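Local coordinates for protein integral membrane indolylacetylinositol arabinosyltransferase EmbB (Mycolicibacterium smegmatis MC2 155, PDB 7BVC) that probably polymerises arabinose into the arabinan of arabinogalactan, as a membrane-embedded arabinosyltransferase of mycobacterial cell wall synthesis that binds ethambutol, at residues V88-A102 / N112-D124. Residues are numbered along the deposited sequence; the frame is centred on the assembly and turned at random.
Sequences VRDLPPEGGLVFGTA and NAMLVNVTETRVD
The ring of Phe-99 is met obliquely by two side chains of strand 114-118: CG2 of Val-116 lies 3.6 Å from its CE1, and the sulfur of Met-114 makes a Met-aromatic contact, SD standing 5.1 Å from the ring centroid and 65° off the ring normal. The Met-114 chain runs out nearly extended, CG anti to the backbone N (chi1 161°), and this carries the sulfur to CE2 and CZ. Ala-81 and Val-83 of strand 80-84, with Ile-150, also touch this ring. The flat amide of Asn-117 lies alongside Leu-97, both side chains pointing the same way, with ND2 3.8 Å from Leu-97 CD2; that methyl also packs on CD2 of Leu-115, two residues before Asn-117 on strand 114-118.

Strand 97-100 runs antiparallel to 114-118 within the concanavalin-like domain, in a sheet that continues through the hairpin to 122-127. Val-118 N donates to Gly-96 O, and Val-98 N to Val-116 O at 3.1 Å. The chain turns a corner at Val-98; beyond it the bonds from Val-116 N to Phe-99 O and from Thr-101 N to Met-114 O are weak. Thr-101 OG1 has its stronger partner in Ala-188 O and accepts a long, weak bond from Met-114 N.

Toward the other end, Val-118 packs against Leu-91 and Val-98: CG2 of Val-98 comes within 3.7 Å of its CG2, and Leu-91 CD1 lies 3.9 Å from its CB. At the solvent-exposed end, Glu-120, bent at chi2, lays CG against Pro-93 O and OE2 3.3 Å from Glu-94 CA, in the type I turn from Pro-92 to Gly-95. The carboxylates of Glu-94 and Glu-120 do not touch, and their like charges would, if anything, disfavour a closer approach.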
loop_
_atom_site.group_PDB
_atom_site.type_symbol
_atom_site.label_atom_id
_atom_site.label_comp_id
_atom_site.label_asym_id
_atom_site.label_seq_id
_atom_site.Cartn_x
_atom_site.Cartn_y
_atom_site.Cartn_z
ATOM N N VAL B 88 42.959 -4.573 37.922
ATOM C CA VAL B 88 42.131 -3.472 38.403
ATOM C C VAL B 88 42.981 -2.444 39.141
ATOM O O VAL B 88 42.733 -1.235 39.048
ATOM C CB VAL B 88 40.995 -4.025 39.286
ATOM C CG1 VAL B 88 40.387 -2.932 40.142
ATOM C CG2 VAL B 88 39.931 -4.685 38.420
ATOM N N ARG B 89 44.003 -2.897 39.865
ATOM C CA ARG B 89 44.881 -2.020 40.628
ATOM C C ARG B 89 45.940 -1.340 39.767
ATOM O O ARG B 89 46.873 -0.742 40.313
ATOM C CB ARG B 89 45.549 -2.806 41.757
ATOM C CG ARG B 89 46.552 -3.845 41.283
ATOM C CD ARG B 89 47.053 -4.696 42.437
ATOM N NE ARG B 89 46.077 -5.707 42.837
ATOM C CZ ARG B 89 45.265 -5.590 43.882
ATOM N NH1 ARG B 89 45.310 -4.504 44.642
ATOM N NH2 ARG B 89 44.408 -6.560 44.170
ATOM N N ASP B 90 45.820 -1.415 38.443
ATOM C CA ASP B 90 46.724 -0.726 37.534
ATOM C C ASP B 90 46.054 0.381 36.737
ATOM O O ASP B 90 46.732 1.333 36.343
ATOM C CB ASP B 90 47.364 -1.723 36.554
ATOM C CG ASP B 90 48.453 -2.553 37.201
ATOM O OD1 ASP B 90 49.362 -3.009 36.477
ATOM O OD2 ASP B 90 48.401 -2.748 38.433
ATOM N N LEU B 91 44.751 0.278 36.483
ATOM C CA LEU B 91 44.032 1.356 35.827
ATOM C C LEU B 91 44.049 2.608 36.701
ATOM O O LEU B 91 44.191 2.519 37.926
ATOM C CB LEU B 91 42.589 0.938 35.546
ATOM C CG LEU B 91 42.342 0.039 34.337
ATOM C CD1 LEU B 91 40.949 -0.560 34.402
ATOM C CD2 LEU B 91 42.520 0.833 33.057
ATOM N N PRO B 92 43.912 3.788 36.103
ATOM C CA PRO B 92 43.772 5.011 36.898
ATOM C C PRO B 92 42.515 4.956 37.744
ATOM O O PRO B 92 41.631 4.122 37.493
ATOM C CB PRO B 92 43.685 6.116 35.833
ATOM C CG PRO B 92 43.249 5.420 34.595
ATOM C CD PRO B 92 43.890 4.070 34.659
ATOM N N PRO B 93 42.401 5.810 38.764
ATOM C CA PRO B 93 41.181 5.802 39.590
ATOM C C PRO B 93 39.894 5.877 38.783
ATOM O O PRO B 93 38.916 5.202 39.125
ATOM C CB PRO B 93 41.367 7.033 40.485
ATOM C CG PRO B 93 42.843 7.172 40.608
ATOM C CD PRO B 93 43.410 6.754 39.278
ATOM N N GLU B 94 39.873 6.669 37.709
ATOM C CA GLU B 94 38.693 6.737 36.857
ATOM C C GLU B 94 38.497 5.468 36.041
ATOM O O GLU B 94 37.387 5.228 35.554
ATOM C CB GLU B 94 38.782 7.948 35.927
ATOM C CG GLU B 94 39.075 9.256 36.643
ATOM C CD GLU B 94 40.555 9.579 36.689
ATOM O OE1 GLU B 94 41.367 8.639 36.828
ATOM O OE2 GLU B 94 40.906 10.772 36.584
ATOM N N GLY B 95 39.540 4.657 35.886
ATOM C CA GLY B 95 39.472 3.409 35.161
ATOM C C GLY B 95 39.033 3.587 33.716
ATOM O O GLY B 95 39.136 4.661 33.120
ATOM N N GLY B 96 38.527 2.493 33.155
ATOM C CA GLY B 96 38.076 2.487 31.778
ATOM C C GLY B 96 37.640 1.114 31.314
ATOM O O GLY B 96 36.914 0.414 32.022
ATOM N N LEU B 97 38.082 0.719 30.123
ATOM C CA LEU B 97 37.724 -0.566 29.533
ATOM C C LEU B 97 38.862 -1.550 29.761
ATOM O O LEU B 97 39.951 -1.390 29.202
ATOM C CB LEU B 97 37.441 -0.417 28.041
ATOM C CG LEU B 97 35.995 -0.366 27.559
ATOM C CD1 LEU B 97 35.966 -0.391 26.044
ATOM C CD2 LEU B 97 35.200 -1.522 28.124
ATOM N N VAL B 98 38.613 -2.573 30.580
ATOM C CA VAL B 98 39.566 -3.672 30.683
ATOM C C VAL B 98 39.679 -4.384 29.343
ATOM O O VAL B 98 40.781 -4.609 28.830
ATOM C CB VAL B 98 39.157 -4.641 31.805
ATOM C CG1 VAL B 98 40.157 -5.776 31.902
ATOM C CG2 VAL B 98 39.054 -3.905 33.127
ATOM N N PHE B 99 38.540 -4.744 28.758
ATOM C CA PHE B 99 38.475 -5.190 27.376
ATOM C C PHE B 99 37.038 -5.028 26.904
ATOM O O PHE B 99 36.131 -4.759 27.693
ATOM C CB PHE B 99 38.970 -6.634 27.217
ATOM C CG PHE B 99 37.966 -7.679 27.613
ATOM C CD1 PHE B 99 37.931 -8.167 28.907
ATOM C CD2 PHE B 99 37.084 -8.205 26.682
ATOM C CE1 PHE B 99 37.018 -9.134 29.271
ATOM C CE2 PHE B 99 36.168 -9.169 27.041
ATOM C CZ PHE B 99 36.136 -9.636 28.336
ATOM N N GLY B 100 36.846 -5.186 25.602
ATOM C CA GLY B 100 35.517 -5.092 25.028
ATOM C C GLY B 100 35.533 -5.634 23.619
ATOM O O GLY B 100 36.591 -5.904 23.048
ATOM N N THR B 101 34.335 -5.790 23.062
ATOM C CA THR B 101 34.171 -6.260 21.694
ATOM C C THR B 101 33.612 -5.167 20.791
ATOM O O THR B 101 33.004 -5.451 19.757
ATOM C CB THR B 101 33.280 -7.500 21.655
ATOM O OG1 THR B 101 31.907 -7.111 21.767
ATOM C CG2 THR B 101 33.627 -8.431 22.806
ATOM N N ALA B 102 33.821 -3.909 21.179
ATOM C CA ALA B 102 33.449 -2.717 20.430
ATOM C C ALA B 102 34.048 -1.509 21.137
ATOM O O ALA B 102 34.223 -1.539 22.362
ATOM C CB ALA B 102 31.930 -2.579 20.320
ATOM N N ASN B 112 24.914 -3.375 21.845
ATOM C CA ASN B 112 25.209 -4.494 20.962
ATOM C C ASN B 112 26.352 -5.380 21.430
ATOM O O ASN B 112 26.359 -6.567 21.105
ATOM C CB ASN B 112 25.531 -3.987 19.552
ATOM C CG ASN B 112 24.302 -3.527 18.804
ATOM O OD1 ASN B 112 23.512 -4.340 18.326
ATOM N ND2 ASN B 112 24.130 -2.217 18.698
ATOM N N ALA B 113 27.310 -4.851 22.178
ATOM C CA ALA B 113 28.519 -5.585 22.509
ATOM C C ALA B 113 28.616 -5.839 24.011
ATOM O O ALA B 113 27.708 -5.513 24.782
ATOM C CB ALA B 113 29.738 -4.828 21.987
ATOM N N MET B 114 29.735 -6.429 24.424
ATOM C CA MET B 114 30.015 -6.731 25.821
ATOM C C MET B 114 31.149 -5.845 26.314
ATOM O O MET B 114 32.211 -5.784 25.686
ATOM C CB MET B 114 30.386 -8.204 26.001
ATOM C CG MET B 114 31.129 -8.495 27.293
ATOM S SD MET B 114 32.168 -9.965 27.200
ATOM C CE MET B 114 30.956 -11.253 27.479
ATOM N N LEU B 115 30.925 -5.168 27.435
ATOM C CA LEU B 115 31.901 -4.261 28.022
ATOM C C LEU B 115 32.205 -4.680 29.452
ATOM O O LEU B 115 31.316 -5.128 30.181
ATOM C CB LEU B 115 31.394 -2.818 27.998
ATOM C CG LEU B 115 30.962 -2.276 26.635
ATOM C CD1 LEU B 115 30.117 -1.029 26.803
ATOM C CD2 LEU B 115 32.169 -1.991 25.762
ATOM N N VAL B 116 33.465 -4.539 29.843
ATOM C CA VAL B 116 33.912 -4.814 31.208
ATOM C C VAL B 116 34.512 -3.515 31.731
ATOM O O VAL B 116 35.695 -3.225 31.529
ATOM C CB VAL B 116 34.914 -5.969 31.276
ATOM C CG1 VAL B 116 35.276 -6.267 32.720
ATOM C CG2 VAL B 116 34.339 -7.201 30.607
ATOM N N ASN B 117 33.698 -2.727 32.422
ATOM C CA ASN B 117 34.088 -1.391 32.843
ATOM C C ASN B 117 34.567 -1.379 34.291
ATOM O O ASN B 117 34.159 -2.198 35.119
ATOM C CB ASN B 117 32.921 -0.418 32.683
ATOM C CG ASN B 117 32.462 -0.295 31.249
ATOM O OD1 ASN B 117 31.525 -0.969 30.827
ATOM N ND2 ASN B 117 33.117 0.575 30.492
ATOM N N VAL B 118 35.436 -0.415 34.588
ATOM C CA VAL B 118 35.971 -0.194 35.928
ATOM C C VAL B 118 35.874 1.301 36.209
ATOM O O VAL B 118 36.657 2.089 35.670
ATOM C CB VAL B 118 37.418 -0.683 36.067
ATOM C CG1 VAL B 118 38.016 -0.202 37.380
ATOM C CG2 VAL B 118 37.475 -2.197 35.978
ATOM N N THR B 119 34.906 1.692 37.033
ATOM C CA THR B 119 34.726 3.085 37.417
ATOM C C THR B 119 35.506 3.334 38.711
ATOM O O THR B 119 36.362 2.536 39.099
ATOM C CB THR B 119 33.235 3.393 37.545
ATOM O OG1 THR B 119 32.524 2.695 36.515
ATOM C CG2 THR B 119 32.966 4.883 37.366
ATOM N N GLU B 120 35.238 4.452 39.393
ATOM C CA GLU B 120 35.832 4.685 40.704
ATOM C C GLU B 120 35.132 3.904 41.809
ATOM O O GLU B 120 35.662 3.821 42.922
ATOM C CB GLU B 120 35.791 6.171 41.070
ATOM C CG GLU B 120 36.565 7.113 40.172
ATOM C CD GLU B 120 35.723 7.621 39.025
ATOM O OE1 GLU B 120 34.538 7.248 38.947
ATOM O OE2 GLU B 120 36.232 8.410 38.206
ATOM N N THR B 121 33.953 3.345 41.536
ATOM C CA THR B 121 33.164 2.674 42.556
ATOM C C THR B 121 32.685 1.286 42.162
ATOM O O THR B 121 32.079 0.604 42.996
ATOM C CB THR B 121 31.939 3.524 42.930
ATOM O OG1 THR B 121 31.128 3.728 41.767
ATOM C CG2 THR B 121 32.359 4.873 43.496
ATOM N N ARG B 122 32.940 0.836 40.934
ATOM C CA ARG B 122 32.331 -0.402 40.476
ATOM C C ARG B 122 33.220 -1.102 39.459
ATOM O O ARG B 122 33.986 -0.478 38.721
ATOM C CB ARG B 122 30.951 -0.145 39.860
ATOM C CG ARG B 122 29.798 -0.173 40.849
ATOM C CD ARG B 122 28.508 0.277 40.184
ATOM N NE ARG B 122 28.513 1.713 39.923
ATOM C CZ ARG B 122 28.054 2.273 38.811
ATOM N NH1 ARG B 122 27.552 1.519 37.843
ATOM N NH2 ARG B 122 28.101 3.588 38.660
ATOM N N VAL B 123 33.099 -2.426 39.449
ATOM C CA VAL B 123 33.533 -3.287 38.358
ATOM C C VAL B 123 32.270 -3.895 37.769
ATOM O O VAL B 123 31.546 -4.626 38.460
ATOM C CB VAL B 123 34.502 -4.379 38.835
ATOM C CG1 VAL B 123 34.838 -5.323 37.693
ATOM C CG2 VAL B 123 35.762 -3.758 39.406
ATOM N N ASP B 124 31.989 -3.568 36.510
ATOM C CA ASP B 124 30.729 -3.923 35.874
ATOM C C ASP B 124 30.981 -4.731 34.611
ATOM O O ASP B 124 31.970 -4.517 33.906
ATOM C CB ASP B 124 29.919 -2.674 35.518
ATOM C CG ASP B 124 29.440 -1.924 36.739
ATOM O OD1 ASP B 124 29.232 -2.569 37.787
ATOM O OD2 ASP B 124 29.273 -0.690 36.650
#